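Local coordinates for HIGH affinity ribose transport protein RBSD (Bacillus subtilis, PDB 1OGD) that probably interconverts the beta-pyran and beta-furan forms of D-ribose in the cytoplasm, working as a decamer built from two pentamers, at residues Tyr95-His98 with Glu99-Lys102. Residues are numbered along the deposited sequence; the frame is centred on the assembly and turned at random.
Sequences YLSH and EEFK. With RIP (beta-D-ribopyranose), chain G.
The ribose pocket borrows H98 from the first turn of helix 98-104, where S97 caps the helix and K102 lies beside the imidazole one turn on. NE2 of H98 meets O1 of the beta-D-ribopyranose at 2.8 Å, near the ring plane at its edge; either atom could be the donor. The ring reaches the sugar because CG stands anti to the backbone N (chi1 -174°), and Y120, another substrate-binding residue, packs against it edge-to-face. The side chains of K102 and H98 cross obliquely, the lysine bent at chi2 and chi3 to bring its CD within 3.2 Å of H98 NE2, and its NZ then forms a salt bridge with E99 OE2 at 3.2 Å, reached from the syn side but 32° out of the carboxylate plane. With an alanine in place of K102, the E99 carboxylate would probably lose its charged mate and a gap would be likely to open beside NE2 and CD2 of the imidazole. The whole arrangement is an N-capped helix start directly after strand 92-96, outermost of the sheet within this chain, whose end at L96 still pairs through its backbone with A69 and A71. S97 OG accepts a weak bond from E100 N (3.3 Å) and donates to E100 OE2 (3.1 Å) at the anti lone pair, so side chain and backbone of E100 both grip one hydroxyl. L96 CB rests against E100 CB at 4.1 Å. Inside the turn, F101 N to S97 O and K102 N to H98 O, each 3.0 Å, are the first i to i+4 bonds, while the H98 amide N is hydrogen-bonded to E72 OE1.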
loop_
_atom_site.group_PDB
_atom_site.type_symbol
_atom_site.label_atom_id
_atom_site.label_comp_id
_atom_site.label_asym_id
_atom_site.label_seq_id
_atom_site.Cartn_x
_atom_site.Cartn_y
_atom_site.Cartn_z
ATOM N N TYR A 95 -9.015 1.060 39.191
ATOM C CA TYR A 95 -7.863 1.951 39.210
ATOM C C TYR A 95 -6.561 1.171 39.209
ATOM O O TYR A 95 -6.431 0.157 39.895
ATOM C CB TYR A 95 -7.890 2.859 40.440
ATOM C CG TYR A 95 -9.015 3.856 40.434
ATOM C CD1 TYR A 95 -10.283 3.509 40.896
ATOM C CD2 TYR A 95 -8.820 5.142 39.944
ATOM C CE1 TYR A 95 -11.331 4.425 40.868
ATOM C CE2 TYR A 95 -9.857 6.063 39.908
ATOM C CZ TYR A 95 -11.111 5.699 40.372
ATOM O OH TYR A 95 -12.139 6.612 40.332
ATOM N N LEU A 96 -5.599 1.655 38.433
ATOM C CA LEU A 96 -4.294 1.022 38.332
ATOM C C LEU A 96 -3.256 2.124 38.372
ATOM O O LEU A 96 -3.591 3.302 38.271
ATOM C CB LEU A 96 -4.165 0.273 37.005
ATOM C CG LEU A 96 -5.238 -0.751 36.648
ATOM C CD1 LEU A 96 -4.971 -1.273 35.248
ATOM C CD2 LEU A 96 -5.231 -1.886 37.655
ATOM N N SER A 97 -1.994 1.749 38.524
ATOM C CA SER A 97 -0.934 2.741 38.534
ATOM C C SER A 97 -0.877 3.265 37.104
ATOM O O SER A 97 -1.294 2.575 36.174
ATOM C CB SER A 97 0.402 2.096 38.913
ATOM O OG SER A 97 0.785 1.119 37.960
ATOM N N HIS A 98 -0.373 4.479 36.928
ATOM C CA HIS A 98 -0.280 5.064 35.598
ATOM C C HIS A 98 0.543 4.188 34.656
ATOM O O HIS A 98 0.263 4.120 33.459
ATOM C CB HIS A 98 0.340 6.457 35.672
ATOM C CG HIS A 98 0.335 7.184 34.365
ATOM N ND1 HIS A 98 -0.829 7.585 33.742
ATOM C CD2 HIS A 98 1.348 7.571 33.556
ATOM C CE1 HIS A 98 -0.530 8.189 32.605
ATOM N NE2 HIS A 98 0.783 8.194 32.469
ATOM N N GLU A 99 1.556 3.517 35.195
ATOM C CA GLU A 99 2.408 2.654 34.384
ATOM C C GLU A 99 1.644 1.466 33.818
ATOM O O GLU A 99 1.772 1.148 32.636
ATOM C CB GLU A 99 3.606 2.162 35.199
ATOM C CG GLU A 99 4.589 3.258 35.565
ATOM C CD GLU A 99 5.073 4.028 34.347
ATOM O OE1 GLU A 99 5.625 3.396 33.419
ATOM O OE2 GLU A 99 4.903 5.267 34.318
ATOM N N GLU A 100 0.856 0.806 34.660
ATOM C CA GLU A 100 0.069 -0.335 34.207
ATOM C C GLU A 100 -0.959 0.165 33.197
ATOM O O GLU A 100 -1.238 -0.497 32.199
ATOM C CB GLU A 100 -0.662 -0.992 35.375
ATOM C CG GLU A 100 0.233 -1.493 36.487
ATOM C CD GLU A 100 -0.567 -2.136 37.608
ATOM O OE1 GLU A 100 -1.162 -3.211 37.368
ATOM O OE2 GLU A 100 -0.613 -1.561 38.719
ATOM N N PHE A 101 -1.518 1.340 33.476
ATOM C CA PHE A 101 -2.511 1.956 32.607
ATOM C C PHE A 101 -1.973 2.065 31.181
ATOM O O PHE A 101 -2.622 1.625 30.228
ATOM C CB PHE A 101 -2.863 3.354 33.125
ATOM C CG PHE A 101 -3.929 4.052 32.327
ATOM C CD1 PHE A 101 -5.274 3.772 32.541
ATOM C CD2 PHE A 101 -3.587 4.988 31.357
ATOM C CE1 PHE A 101 -6.262 4.414 31.801
ATOM C CE2 PHE A 101 -4.567 5.634 30.614
ATOM C CZ PHE A 101 -5.908 5.346 30.836
ATOM N N LYS A 102 -0.787 2.656 31.042
ATOM C CA LYS A 102 -0.166 2.822 29.734
ATOM C C LYS A 102 0.021 1.495 29.004
ATOM O O LYS A 102 -0.118 1.431 27.784
ATOM C CB LYS A 102 1.175 3.550 29.875
ATOM C CG LYS A 102 1.036 5.062 29.791
ATOM C CD LYS A 102 1.999 5.794 30.707
ATOM C CE LYS A 102 3.449 5.546 30.351
ATOM N NZ LYS A 102 4.330 6.269 31.306
HETATM C C1 RIP G . 1.180 11.702 30.421
HETATM C C2 RIP G . -0.248 12.141 30.626
HETATM C C3 RIP G . -0.587 12.094 32.107
HETATM C C4 RIP G . 0.377 12.880 32.988
HETATM C C5 RIP G . 1.784 12.365 32.705
HETATM O O1 RIP G . 1.336 10.321 30.672
HETATM O O2 RIP G . -0.371 13.451 30.113
HETATM O O3 RIP G . -1.906 12.524 32.321
HETATM O O4 RIP G . 0.339 14.261 32.685
HETATM O O5 RIP G . 2.111 12.390 31.299
#